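Local coordinates for protein ppBat (PDB 3CNE), which binds, as a homodimer, flavin derivatives such as lumichrome, riboflavin, FMN and FAD, may act as a flavin store, and appears to lack protease or chaperone activity, at residues 6-11 with 55-60; 19-24 with 71-76; 31-36 with 65-70; 43-46 with 50-53; 155-160 with 164-169. One frame throughout, in Å; residues are numbered along the deposited sequence.

Contact 1. Residues 6-11 with 55-60; sequences AVLAVN and DVIANL
Leu8 of strand 4-9 and Ile57 of the 3-10 turn 57-59 have their CA atoms 7.4 Å apart, too far for backbone pairing, and at the other end Ala6 and Leu60 stand 8.5 Å apart. Side chains alone bridge the gap. Leu8 carries the contact from the strand. Its CG lies beside the backbone N (chi1 -49°), which brings both methyls to the turn although the CB itself does not point there. CD2 of Leu8 touches CD2 of Leu60 at 3.7 Å and CD1 of Ile57 at 3.9 Å, resting against one methyl of each. The other methyl, CD1 of Leu8, reaches the same Ile57 CD1 at 4.0 Å, so the end of the isoleucine meets both branches of the leucine fork. Ile57 and Leu60 each cross Leu8 at about a right angle. Leu60 also uses its CD2 two residues earlier in the strand, where it lies 4.1 Å from CB of Ala6. All four touching residues are buried, and the interaction is purely apolar. The turn is shaped from within: Asn59 N and Leu60 N donate to the carbonyls of Val56 and Ile57, while ND2 of Asn59 reaches OD1 of Asp55 on its syn side at 2.9 Å. This fold of the chain turns Ile57 and Leu60 to the same neighbour. Phe35 of strand 31-36, the sheet strand between 4-9 and 55-56, touches Ala6 and Leu60. On helix 88-102, Leu93 packs on Leu8 and Ile57, and Val96 on Leu60, so the cluster lies between the sheet and helix 88-102.

Contact 2. Residues 19-24 with 71-76; sequences FQYLEA and VFSCGD. With ZN (zinc ion), chain E.
Tyr21 on helix 15-27 and Val71 on strand 69-73 mark the nearest backbone approach, their CA atoms 8.3 Å apart, with side chains between them. The phenol ring of Tyr21 fills that gap. CG1 of Val71 sits over one face of the Tyr21 ring, 3.7 Å from the centroid and 16° off the normal, a CH-pi contact displaced a little toward the rim. CG1 of Val71 is nearest to CD2 and CE2 of Tyr21, 3.6 Å from each. The branch is put there by the valine torsion (chi1 170°), with CG1 opposite the backbone N. Two residues on, OG of Ser73 lies in the ring plane at the CD2-CE2 edge of Tyr21, 4.0 Å from CD2. The hydroxyl of Tyr21 passes beyond this pair to hydrogen-bond ND1 of His110. Past the strand end, SG of Cys74 binds the zinc ion at 2.3 Å, and Cys111, following His110, is its other protein ligand. A helix laid on the parallel strands of the central sheet is the alpha/beta layering of the DJ-1/PfpI fold; here Tyr21 makes the contact, and the loop after strand 69-73 supplies one ligand, Cys74, of the structural zinc site.

Contact 3. Residues 31-36 with 65-70; sequences SYKVFA and DEFDAL
Phe67, in the loop before strand 69-73, reaches toward strand 31-36 and meets Phe35 and Lys33. From its CB, pointed at the strand, the ring is swung beside the backbone N (chi1 -68°), and contact begins only at the outer half of the ring. On one side CE1 of Phe67 lies 4.1 Å from CB of Lys33, which approaches at the ring edge, near its plane. On the other side CE2 of Phe67 comes to CZ of Phe35, also at 4.1 Å. The tip has two neighbours: CZ of Phe67 is 3.8 Å from CZ of Phe35 and 3.9 Å from its CE2. Seen from Phe35, that tip arrives at the ring edge, in plane. The two rings come from opposite directions with centroids 5.8 Å apart and planes at 79°, an oblique meeting of outer carbons. Beyond its CB, Lys33 runs on fully extended past the rings, its NZ in a long, weak ion pair with OD2 of Asp55. Phe67 also touches Ala6 and Leu60, and Phe100 of helix 88-102. The junction is therefore held by dispersion and hydrophobic burial: the rings are buried, while the partly exposed lysine lends them its aliphatic root.

Contact 4. Residues 43-46 with 50-53; sequences IKTN and VLIV
The peptide groups flanking Ile43 and Leu51 face each other across the hairpin, each residue giving and receiving one bond. N of Ile43 donates to O of Leu51 at 2.9 Å, a nearly straight bond (170°) that runs close to the C=O direction. In return, N of Leu51 donates to O of Ile43 at 3.0 Å, with the donor tilted 28° from the carbonyl plane. The same Ile43 oxygen takes a CA-H...O contact from CA of Val50 at 3.5 Å. One face of the paired strands bears Ile43 and Leu51, the other Lys44 and Val50. These are the arms of a beta hairpin, strands 42-44 and 50-52, in which Ile43-Leu51 is an antiparallel hydrogen-bonded pair and Lys44-Val50 a non-hydrogen-bonded one. On the Ile43 face, CG1 of Ile43 packs on CB of Leu51 at 3.9 Å. CG1 stands between the backbone N and carbonyl carbon (chi1 63°), from where CD1 of Ile43 extends to CG1 of Val53, 4.1 Å away. Leu51 crosses Thr45 at about a right angle, its CD1 lying 3.9 Å from CG2 of Thr45. The hydroxyl of Thr45 turns instead into the connecting loop, hydrogen-bonded with N of Met49 and OG of Ser47. On the opposite face the contact is looser: CE of exposed Lys44 passes CG2 of Val50 at 4.2 Å. Residues 50-52 pair antiparallel with a strand of the second subunit, carrying the small sheet across the dimer interface, where Leu51 packs on Leu51 of that subunit.

Contact 5. Residues 155-160 with 164-169; sequences FTAQDE and WTMLPK. With FMN (flavin mononucleotide), chain N.
Selenomethionine Met166 presses its side chain against the backbone of Phe155 and Thr156: SE of Met166 lies 3.5 Å from C of Phe155 and 3.5 Å from C of Thr156. The same SE lies 4.0 Å from CB of Ala157. A bend at the end of the chain (chi3 -119°) brings CE of Met166 beside CB of Phe155, at 4.1 Å. Beyond this packing, a water links the two segments: it donates to O of Glu160 and accepts from N of Trp164, and it also lies in plane at the edge of the Trp164 indole. That indole is a flavin platform. The isoalloxazine of flavin mononucleotide lies over one face, C9A being 3.5 Å above the plane of the Trp164 ring, and CG2 of Thr165 sits on the opposite face, over the centre. CE3 of Trp164 makes the nearest approach to the ligand, 3.2 Å from C1' of the flavin mononucleotide. Thr165 is held in turn by its OG1, hydrogen-bonded to O of Thr162, and O of Asn161 from the second subunit binds the same flavin, which the dimer partners share. Met166 is at the N-cap position of helix 167-174; its side chain packs on strand 154-157 and touches Ile108 of strand 106-110 and Ser148 of strand 148-151.

From the N terminus the chain lays down 6-11, 19-24 and 31-36 before any contact closes. Contact 4 closes first, a short hairpin lying within the spans of contacts 1, 2 and 3. Residues 55-60 then return to complete contact 1, 65-70 complete contact 3, and 71-76 complete contact 2. Contact 3 thus lies within the span of contact 2, whereas contact 1 crosses both. Backbone bonds from strand 4-9 to 31-36 and 69-73 join these three into one sheet, and Asn11 ties contact 4 to it. Contact 5 follows in series at the far side of the sheet, linked to contact 2 by Gln20 NE2 and Glu160 O.

Contact 1. Residues 6-11 with 55-60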
# COMPACT_ATOMS: atom_id res chain seq x y z
N ALA A 6 -7.06 -10.46 12.67
CA ALA A 6 -5.64 -10.41 12.96
C ALA A 6 -4.92 -10.38 11.64
O ALA A 6 -5.03 -11.29 10.81
CB ALA A 6 -5.20 -11.62 13.81
N VAL A 7 -4.17 -9.29 11.42
CA VAL A 7 -3.36 -9.13 10.24
C VAL A 7 -1.90 -9.49 10.54
O VAL A 7 -1.29 -8.93 11.45
CB VAL A 7 -3.46 -7.68 9.71
CG1 VAL A 7 -2.66 -7.53 8.42
CG2 VAL A 7 -4.94 -7.32 9.46
N LEU A 8 -1.34 -10.40 9.75
CA LEU A 8 0.06 -10.79 9.92
C LEU A 8 0.91 -10.16 8.84
O LEU A 8 0.67 -10.40 7.64
CB LEU A 8 0.21 -12.30 9.87
CG LEU A 8 -0.71 -13.16 10.74
CD1 LEU A 8 -0.35 -14.64 10.55
CD2 LEU A 8 -0.63 -12.79 12.21
N ALA A 9 1.87 -9.35 9.27
CA ALA A 9 2.80 -8.67 8.37
C ALA A 9 4.20 -9.26 8.50
O ALA A 9 4.79 -9.26 9.59
CB ALA A 9 2.81 -7.15 8.65
N VAL A 10 4.71 -9.85 7.42
CA VAL A 10 6.03 -10.44 7.48
C VAL A 10 7.07 -9.32 7.32
O VAL A 10 6.70 -8.18 7.14
CB VAL A 10 6.22 -11.54 6.44
CG1 VAL A 10 5.37 -12.78 6.85
CG2 VAL A 10 5.90 -11.04 4.99
N ASN A 11 8.34 -9.64 7.40
CA ASN A 11 9.36 -8.60 7.35
C ASN A 11 10.49 -9.01 6.43
O ASN A 11 11.32 -9.86 6.80
CB ASN A 11 9.88 -8.37 8.76
CG ASN A 11 10.90 -7.29 8.85
OD1 ASN A 11 10.95 -6.41 8.01
ND2 ASN A 11 11.75 -7.36 9.86
N ASP A 55 1.88 -5.05 17.25
CA ASP A 55 2.38 -6.08 18.17
C ASP A 55 3.20 -7.08 17.36
O ASP A 55 3.30 -6.97 16.13
CB ASP A 55 1.20 -6.79 18.81
CG ASP A 55 1.49 -7.31 20.22
OD1 ASP A 55 2.67 -7.43 20.63
OD2 ASP A 55 0.50 -7.63 20.88
N VAL A 56 3.77 -8.05 18.07
CA VAL A 56 4.51 -9.12 17.45
C VAL A 56 3.68 -10.40 17.51
O VAL A 56 2.81 -10.53 18.36
CB VAL A 56 5.87 -9.35 18.14
CG1 VAL A 56 6.74 -8.10 18.05
CG2 VAL A 56 5.71 -9.83 19.62
N ILE A 57 3.96 -11.34 16.61
CA ILE A 57 3.17 -12.55 16.45
C ILE A 57 3.23 -13.46 17.68
O ILE A 57 2.29 -14.23 17.92
CB ILE A 57 3.58 -13.33 15.16
CG1 ILE A 57 2.59 -14.49 14.90
CG2 ILE A 57 5.05 -13.82 15.22
CD1 ILE A 57 2.44 -14.84 13.43
N ALA A 58 4.33 -13.38 18.44
CA ALA A 58 4.46 -14.17 19.69
C ALA A 58 3.29 -13.88 20.63
O ALA A 58 2.78 -14.79 21.31
CB ALA A 58 5.79 -13.90 20.39
N ASN A 59 2.83 -12.63 20.66
CA ASN A 59 1.74 -12.22 21.55
C ASN A 59 0.33 -12.57 21.07
O ASN A 59 -0.66 -12.35 21.78
CB ASN A 59 1.87 -10.74 21.89
CG ASN A 59 3.03 -10.46 22.80
OD1 ASN A 59 3.49 -11.35 23.53
ND2 ASN A 59 3.52 -9.23 22.78
N LEU A 60 0.25 -13.13 19.86
CA LEU A 60 -1.00 -13.62 19.30
C LEU A 60 -1.24 -15.09 19.72
O LEU A 60 -2.38 -15.55 19.75
CB LEU A 60 -0.98 -13.48 17.77
CG LEU A 60 -2.22 -13.93 16.99
CD1 LEU A 60 -3.49 -13.23 17.52
CD2 LEU A 60 -2.06 -13.66 15.50

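Contact 2. Residues 19-24 with 71-76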
# COMPACT_ATOMS: atom_id res chain seq x y z
N PHE A 19 -1.66 -2.54 2.65
CA PHE A 19 -2.53 -1.40 2.72
C PHE A 19 -3.84 -1.50 1.94
O PHE A 19 -4.82 -0.87 2.31
CB PHE A 19 -1.77 -0.10 2.47
CG PHE A 19 -0.93 0.28 3.63
CD1 PHE A 19 0.40 -0.06 3.68
CD2 PHE A 19 -1.52 0.89 4.75
CE1 PHE A 19 1.19 0.28 4.80
CE2 PHE A 19 -0.75 1.21 5.85
CZ PHE A 19 0.60 0.89 5.88
N GLN A 20 -3.85 -2.30 0.88
CA GLN A 20 -5.13 -2.66 0.26
C GLN A 20 -6.08 -3.27 1.29
O GLN A 20 -7.24 -2.89 1.35
CB GLN A 20 -4.91 -3.65 -0.89
CG GLN A 20 -4.43 -3.00 -2.16
CD GLN A 20 -4.48 -3.97 -3.31
OE1 GLN A 20 -5.56 -4.27 -3.84
NE2 GLN A 20 -3.32 -4.52 -3.68
N TYR A 21 -5.59 -4.19 2.11
CA TYR A 21 -6.40 -4.72 3.21
C TYR A 21 -6.74 -3.61 4.22
O TYR A 21 -7.91 -3.45 4.57
CB TYR A 21 -5.70 -5.87 3.95
CG TYR A 21 -5.42 -7.11 3.12
CD1 TYR A 21 -6.47 -7.86 2.58
CD2 TYR A 21 -4.11 -7.56 2.93
CE1 TYR A 21 -6.22 -9.02 1.82
CE2 TYR A 21 -3.85 -8.72 2.19
CZ TYR A 21 -4.92 -9.44 1.65
OH TYR A 21 -4.69 -10.58 0.91
N LEU A 22 -5.73 -2.87 4.68
CA LEU A 22 -5.95 -1.98 5.82
C LEU A 22 -6.84 -0.82 5.46
O LEU A 22 -7.67 -0.42 6.28
CB LEU A 22 -4.64 -1.51 6.45
CG LEU A 22 -3.65 -2.61 6.87
CD1 LEU A 22 -2.48 -1.99 7.61
CD2 LEU A 22 -4.32 -3.71 7.71
N GLU A 23 -6.68 -0.28 4.26
CA GLU A 23 -7.56 0.78 3.81
C GLU A 23 -8.99 0.28 3.73
O GLU A 23 -9.93 0.95 4.22
CB GLU A 23 -7.15 1.31 2.45
CG GLU A 23 -8.06 2.43 1.98
CD GLU A 23 -7.89 2.73 0.56
OE1 GLU A 23 -7.88 1.77 -0.25
OE2 GLU A 23 -7.74 3.93 0.25
N ALA A 24 -9.17 -0.87 3.10
CA ALA A 24 -10.53 -1.44 3.00
C ALA A 24 -11.19 -1.65 4.38
O ALA A 24 -12.34 -1.26 4.57
CB ALA A 24 -10.53 -2.74 2.17
N VAL A 71 -5.55 -12.43 8.26
CA VAL A 71 -4.99 -12.02 6.97
C VAL A 71 -3.49 -12.32 6.96
O VAL A 71 -2.77 -11.95 7.89
CB VAL A 71 -5.19 -10.50 6.67
CG1 VAL A 71 -4.40 -10.08 5.48
CG2 VAL A 71 -6.68 -10.18 6.44
N PHE A 72 -3.03 -13.03 5.94
CA PHE A 72 -1.59 -13.22 5.76
C PHE A 72 -1.12 -12.30 4.65
O PHE A 72 -1.44 -12.50 3.47
CB PHE A 72 -1.19 -14.66 5.42
CG PHE A 72 0.31 -14.82 5.30
CD1 PHE A 72 1.10 -14.97 6.45
CD2 PHE A 72 0.94 -14.73 4.06
CE1 PHE A 72 2.53 -15.07 6.36
CE2 PHE A 72 2.33 -14.86 3.96
CZ PHE A 72 3.12 -15.02 5.11
N SER A 73 -0.36 -11.29 5.04
CA SER A 73 0.08 -10.27 4.09
C SER A 73 1.54 -10.57 3.71
O SER A 73 2.47 -10.43 4.50
CB SER A 73 -0.09 -8.88 4.71
OG SER A 73 -0.23 -7.89 3.70
N CYS A 74 1.70 -11.01 2.47
CA CYS A 74 2.93 -11.60 2.02
C CYS A 74 4.00 -10.51 1.71
O CYS A 74 3.70 -9.33 1.61
CB CYS A 74 2.60 -12.42 0.77
SG CYS A 74 3.84 -13.61 0.28
N GLY A 75 5.22 -10.96 1.52
CA GLY A 75 6.34 -10.06 1.24
C GLY A 75 7.56 -10.89 0.90
O GLY A 75 7.49 -12.11 0.83
N ASP A 76 8.70 -10.21 0.72
CA ASP A 76 9.89 -10.87 0.28
C ASP A 76 10.53 -11.71 1.37
O ASP A 76 11.46 -12.45 1.10
CB ASP A 76 10.88 -9.84 -0.30
CG ASP A 76 10.42 -9.31 -1.65
OD1 ASP A 76 9.46 -9.86 -2.23
OD2 ASP A 76 11.03 -8.34 -2.11
ZN ZN E . 4.69 -13.15 -1.81

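Contact 3. Residues 31-36 with 65-70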
# COMPACT_ATOMS: atom_id res chain seq x y z
N SER A 31 -12.77 -3.96 12.47
CA SER A 31 -11.71 -3.91 13.45
C SER A 31 -10.55 -4.84 13.09
O SER A 31 -10.77 -5.99 12.71
CB SER A 31 -12.29 -4.32 14.81
OG SER A 31 -11.27 -4.31 15.78
N TYR A 32 -9.32 -4.37 13.26
CA TYR A 32 -8.14 -5.19 12.99
C TYR A 32 -6.98 -4.80 13.87
O TYR A 32 -6.94 -3.70 14.37
CB TYR A 32 -7.75 -5.09 11.51
CG TYR A 32 -7.30 -3.70 11.09
CD1 TYR A 32 -5.98 -3.29 11.25
CD2 TYR A 32 -8.22 -2.78 10.60
CE1 TYR A 32 -5.58 -2.00 10.89
CE2 TYR A 32 -7.84 -1.50 10.23
CZ TYR A 32 -6.53 -1.11 10.38
OH TYR A 32 -6.19 0.17 10.01
N LYS A 33 -6.02 -5.71 14.02
CA LYS A 33 -4.78 -5.47 14.75
C LYS A 33 -3.68 -6.12 13.93
O LYS A 33 -3.86 -7.22 13.43
CB LYS A 33 -4.85 -6.12 16.13
CG LYS A 33 -3.60 -5.94 16.97
CD LYS A 33 -3.84 -6.38 18.41
CE LYS A 33 -2.53 -6.30 19.19
NZ LYS A 33 -2.68 -6.67 20.65
N VAL A 34 -2.56 -5.41 13.76
CA VAL A 34 -1.50 -5.84 12.86
C VAL A 34 -0.33 -6.37 13.70
O VAL A 34 0.22 -5.64 14.55
CB VAL A 34 -1.02 -4.69 11.89
CG1 VAL A 34 -0.02 -5.24 10.87
CG2 VAL A 34 -2.22 -4.03 11.15
N PHE A 35 0.07 -7.61 13.40
CA PHE A 35 1.12 -8.35 14.12
C PHE A 35 2.30 -8.57 13.21
O PHE A 35 2.16 -9.13 12.12
CB PHE A 35 0.63 -9.74 14.62
CG PHE A 35 -0.48 -9.69 15.62
CD1 PHE A 35 -0.21 -9.80 16.99
CD2 PHE A 35 -1.81 -9.57 15.20
CE1 PHE A 35 -1.25 -9.76 17.93
CE2 PHE A 35 -2.85 -9.54 16.12
CZ PHE A 35 -2.57 -9.65 17.51
N ALA A 36 3.47 -8.13 13.67
CA ALA A 36 4.70 -8.41 12.95
C ALA A 36 5.12 -9.86 13.07
O ALA A 36 5.20 -10.39 14.17
CB ALA A 36 5.84 -7.49 13.43
N ASP A 65 -8.55 -17.17 19.45
CA ASP A 65 -10.01 -17.23 19.55
C ASP A 65 -10.60 -15.84 19.86
O ASP A 65 -11.80 -15.66 19.97
CB ASP A 65 -10.44 -18.27 20.60
CG ASP A 65 -11.56 -19.18 20.11
OD1 ASP A 65 -12.31 -18.82 19.15
OD2 ASP A 65 -11.72 -20.27 20.71
N GLU A 66 -9.72 -14.84 19.95
CA GLU A 66 -10.11 -13.45 20.15
C GLU A 66 -10.41 -12.78 18.82
O GLU A 66 -10.87 -11.63 18.77
CB GLU A 66 -8.94 -12.72 20.78
CG GLU A 66 -9.24 -12.01 22.07
CD GLU A 66 -8.00 -11.94 22.93
OE1 GLU A 66 -7.73 -12.94 23.65
OE2 GLU A 66 -7.30 -10.89 22.89
N PHE A 67 -10.14 -13.48 17.73
CA PHE A 67 -10.27 -12.91 16.40
C PHE A 67 -11.20 -13.79 15.56
O PHE A 67 -11.43 -14.95 15.90
CB PHE A 67 -8.90 -12.77 15.75
CG PHE A 67 -8.03 -11.73 16.41
CD1 PHE A 67 -8.04 -10.42 15.97
CD2 PHE A 67 -7.20 -12.08 17.48
CE1 PHE A 67 -7.22 -9.45 16.58
CE2 PHE A 67 -6.38 -11.12 18.09
CZ PHE A 67 -6.39 -9.81 17.64
N ASP A 68 -11.77 -13.21 14.50
CA ASP A 68 -12.69 -13.94 13.63
C ASP A 68 -12.02 -14.35 12.31
O ASP A 68 -12.52 -15.19 11.57
CB ASP A 68 -13.89 -13.04 13.34
CG ASP A 68 -14.64 -12.69 14.61
OD1 ASP A 68 -15.39 -13.55 15.09
OD2 ASP A 68 -14.46 -11.59 15.14
N ALA A 69 -10.89 -13.70 12.02
CA ALA A 69 -10.26 -13.78 10.70
C ALA A 69 -8.77 -13.56 10.86
O ALA A 69 -8.34 -12.86 11.76
CB ALA A 69 -10.84 -12.72 9.75
N LEU A 70 -8.01 -14.20 9.97
CA LEU A 70 -6.59 -13.97 9.82
C LEU A 70 -6.33 -13.51 8.39
O LEU A 70 -6.84 -14.11 7.44
CB LEU A 70 -5.82 -15.24 10.11
CG LEU A 70 -4.28 -15.25 10.15
CD1 LEU A 70 -3.79 -16.43 10.97
CD2 LEU A 70 -3.72 -15.39 8.74

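Contact 4. Residues 43-46 with 50-53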
# COMPACT_ATOMS: atom_id res chain seq x y z
N ILE A 43 9.00 -3.28 11.21
CA ILE A 43 9.26 -4.14 10.04
C ILE A 43 9.58 -3.26 8.84
O ILE A 43 9.41 -2.08 8.91
CB ILE A 43 8.03 -5.06 9.67
CG1 ILE A 43 6.81 -4.20 9.26
CG2 ILE A 43 7.73 -6.09 10.80
CD1 ILE A 43 5.65 -5.00 8.65
N LYS A 44 10.04 -3.84 7.74
CA LYS A 44 10.29 -3.08 6.53
C LYS A 44 9.29 -3.49 5.50
O LYS A 44 8.69 -4.55 5.63
CB LYS A 44 11.68 -3.34 6.00
CG LYS A 44 12.69 -2.35 6.51
CD LYS A 44 13.29 -2.77 7.83
CE LYS A 44 14.56 -1.93 8.10
NZ LYS A 44 15.58 -2.75 8.87
N THR A 45 9.09 -2.65 4.48
CA THR A 45 8.34 -3.07 3.31
C THR A 45 9.36 -3.53 2.30
O THR A 45 10.54 -3.19 2.42
CB THR A 45 7.50 -1.94 2.73
OG1 THR A 45 8.35 -0.83 2.36
CG2 THR A 45 6.50 -1.46 3.84
N ASN A 46 8.93 -4.26 1.29
CA ASN A 46 9.83 -4.67 0.19
C ASN A 46 10.49 -3.41 -0.37
O ASN A 46 11.67 -3.41 -0.70
CB ASN A 46 9.04 -5.32 -0.94
CG ASN A 46 8.46 -6.68 -0.58
OD1 ASN A 46 8.77 -7.25 0.46
ND2 ASN A 46 7.64 -7.20 -1.46
N VAL A 50 9.81 1.87 6.59
CA VAL A 50 9.67 1.26 7.90
C VAL A 50 8.25 1.44 8.41
O VAL A 50 7.72 2.56 8.39
CB VAL A 50 10.71 1.87 8.88
CG1 VAL A 50 10.47 1.43 10.32
CG2 VAL A 50 12.12 1.51 8.43
N LEU A 51 7.62 0.34 8.83
CA LEU A 51 6.35 0.36 9.52
C LEU A 51 6.53 -0.07 10.97
O LEU A 51 7.28 -1.00 11.26
CB LEU A 51 5.33 -0.58 8.85
CG LEU A 51 5.01 -0.37 7.37
CD1 LEU A 51 4.09 -1.48 6.93
CD2 LEU A 51 4.34 0.97 7.15
N ILE A 52 5.85 0.61 11.88
CA ILE A 52 5.74 0.13 13.26
C ILE A 52 4.30 -0.34 13.41
O ILE A 52 3.36 0.45 13.34
CB ILE A 52 6.15 1.19 14.28
CG1 ILE A 52 7.55 1.76 13.90
CG2 ILE A 52 6.16 0.58 15.72
CD1 ILE A 52 8.17 2.73 14.95
N VAL A 53 4.12 -1.64 13.58
CA VAL A 53 2.78 -2.23 13.62
C VAL A 53 2.33 -2.34 15.10
O VAL A 53 2.97 -1.72 15.95
CB VAL A 53 2.70 -3.56 12.84
CG1 VAL A 53 3.13 -3.35 11.36
CG2 VAL A 53 3.55 -4.68 13.51

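Contact 5. Residues 155-160 with 164-169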
# COMPACT_ATOMS: atom_id res chain seq x y z
N PHE A 155 -10.06 -17.23 1.49
CA PHE A 155 -10.19 -16.13 0.55
C PHE A 155 -8.76 -15.80 0.13
O PHE A 155 -8.04 -15.14 0.86
CB PHE A 155 -10.84 -14.91 1.24
CG PHE A 155 -12.27 -15.14 1.68
CD1 PHE A 155 -13.30 -14.39 1.12
CD2 PHE A 155 -12.58 -16.08 2.66
CE1 PHE A 155 -14.64 -14.59 1.50
CE2 PHE A 155 -13.92 -16.29 3.05
CZ PHE A 155 -14.94 -15.54 2.46
N THR A 156 -8.34 -16.30 -1.03
CA THR A 156 -6.95 -16.12 -1.44
C THR A 156 -6.88 -15.49 -2.82
O THR A 156 -7.73 -15.74 -3.68
CB THR A 156 -6.15 -17.45 -1.39
OG1 THR A 156 -6.71 -18.40 -2.32
CG2 THR A 156 -6.19 -18.04 -0.00
N ALA A 157 -5.87 -14.65 -3.00
CA ALA A 157 -5.64 -13.99 -4.28
C ALA A 157 -4.25 -14.37 -4.77
O ALA A 157 -3.33 -14.56 -3.97
CB ALA A 157 -5.78 -12.49 -4.13
N GLN A 158 -4.11 -14.48 -6.09
CA GLN A 158 -2.86 -14.83 -6.72
C GLN A 158 -1.71 -13.90 -6.28
O GLN A 158 -0.62 -14.36 -5.93
CB GLN A 158 -3.03 -14.79 -8.23
CG GLN A 158 -1.91 -15.44 -8.99
CD GLN A 158 -2.15 -15.50 -10.47
OE1 GLN A 158 -1.77 -14.59 -11.21
NE2 GLN A 158 -2.76 -16.59 -10.93
N ASP A 159 -1.97 -12.59 -6.25
CA ASP A 159 -0.96 -11.65 -5.72
C ASP A 159 -1.57 -10.27 -5.45
O ASP A 159 -2.79 -10.12 -5.49
CB ASP A 159 0.24 -11.57 -6.65
CG ASP A 159 -0.12 -11.13 -8.02
OD1 ASP A 159 -1.08 -10.36 -8.15
OD2 ASP A 159 0.54 -11.57 -8.98
N GLU A 160 -0.71 -9.27 -5.18
CA GLU A 160 -1.18 -7.95 -4.76
C GLU A 160 -2.02 -7.32 -5.86
O GLU A 160 -2.92 -6.55 -5.59
CB GLU A 160 0.00 -7.00 -4.42
CG GLU A 160 0.76 -7.38 -3.15
CD GLU A 160 1.77 -8.54 -3.33
OE1 GLU A 160 2.32 -9.04 -2.31
OE2 GLU A 160 1.99 -8.95 -4.51
N TRP A 164 -7.96 -6.94 -5.49
CA TRP A 164 -9.19 -6.24 -5.87
C TRP A 164 -10.31 -7.19 -6.30
O TRP A 164 -11.47 -6.86 -6.12
CB TRP A 164 -8.93 -5.20 -6.98
CG TRP A 164 -8.71 -5.78 -8.36
CD1 TRP A 164 -7.54 -6.20 -8.89
CD2 TRP A 164 -9.70 -5.98 -9.38
NE1 TRP A 164 -7.72 -6.65 -10.17
CE2 TRP A 164 -9.04 -6.51 -10.51
CE3 TRP A 164 -11.09 -5.74 -9.46
CZ2 TRP A 164 -9.72 -6.84 -11.69
CZ3 TRP A 164 -11.76 -6.05 -10.65
CH2 TRP A 164 -11.08 -6.60 -11.73
N THR A 165 -9.95 -8.34 -6.89
CA THR A 165 -10.97 -9.31 -7.39
C THR A 165 -11.75 -10.04 -6.30
O THR A 165 -12.83 -10.57 -6.56
CB THR A 165 -10.39 -10.39 -8.35
OG1 THR A 165 -9.49 -11.26 -7.63
CG2 THR A 165 -9.71 -9.76 -9.55
N MSE A 166 -11.22 -10.06 -5.08
CA MSE A 166 -11.91 -10.75 -3.99
C MSE A 166 -12.22 -9.84 -2.80
O MSE A 166 -12.94 -10.23 -1.91
CB MSE A 166 -11.09 -11.94 -3.50
CG MSE A 166 -9.71 -11.53 -2.98
SE MSE A 166 -8.93 -12.84 -1.76
CE MSE A 166 -8.80 -11.65 -0.19
N LEU A 167 -11.67 -8.64 -2.79
CA LEU A 167 -11.75 -7.77 -1.62
C LEU A 167 -13.20 -7.35 -1.27
O LEU A 167 -13.54 -7.32 -0.09
CB LEU A 167 -10.81 -6.57 -1.78
CG LEU A 167 -10.50 -5.72 -0.55
CD1 LEU A 167 -9.97 -6.58 0.59
CD2 LEU A 167 -9.49 -4.61 -0.93
N PRO A 168 -14.05 -7.04 -2.27
CA PRO A 168 -15.45 -6.75 -1.92
C PRO A 168 -16.14 -7.92 -1.21
O PRO A 168 -16.92 -7.69 -0.28
CB PRO A 168 -16.12 -6.50 -3.29
CG PRO A 168 -14.97 -6.01 -4.15
CD PRO A 168 -13.85 -6.94 -3.73
N LYS A 169 -15.86 -9.15 -1.64
CA LYS A 169 -16.41 -10.33 -0.96
C LYS A 169 -15.84 -10.47 0.46
O LYS A 169 -16.55 -10.85 1.37
CB LYS A 169 -16.15 -11.61 -1.79
CG LYS A 169 -16.95 -11.69 -3.11
CD LYS A 169 -16.83 -13.04 -3.84
CE LYS A 169 -15.50 -13.24 -4.63
NZ LYS A 169 -15.49 -12.83 -6.09
N1 FMN N . -7.89 -2.29 -9.02
C2 FMN N . -6.60 -2.41 -8.54
O2 FMN N . -6.34 -1.97 -7.41
N3 FMN N . -5.63 -3.01 -9.32
C4 FMN N . -5.94 -3.49 -10.59
O4 FMN N . -5.09 -4.07 -11.27
C4A FMN N . -7.25 -3.36 -11.07
N5 FMN N . -7.57 -3.83 -12.33
C5A FMN N . -8.87 -3.69 -12.79
C6 FMN N . -9.20 -4.16 -14.05
C7 FMN N . -10.50 -4.05 -14.54
C7M FMN N . -10.95 -5.11 -15.51
C8 FMN N . -11.48 -3.42 -13.76
C8M FMN N . -12.51 -2.57 -14.48
C9 FMN N . -11.14 -2.97 -12.48
C9A FMN N . -9.84 -3.09 -11.99
N10 FMN N . -9.52 -2.61 -10.72
C10 FMN N . -8.22 -2.75 -10.28
C1' FMN N . -10.57 -2.61 -9.64
C2' FMN N . -11.15 -1.25 -9.29
O2' FMN N . -10.34 -0.61 -8.32
C3' FMN N . -12.58 -1.45 -8.77
O3' FMN N . -13.36 -2.07 -9.77
C4' FMN N . -13.25 -0.14 -8.34
O4' FMN N . -12.93 0.19 -7.00
O HOH W 1 -5.58 -5.49 -6.20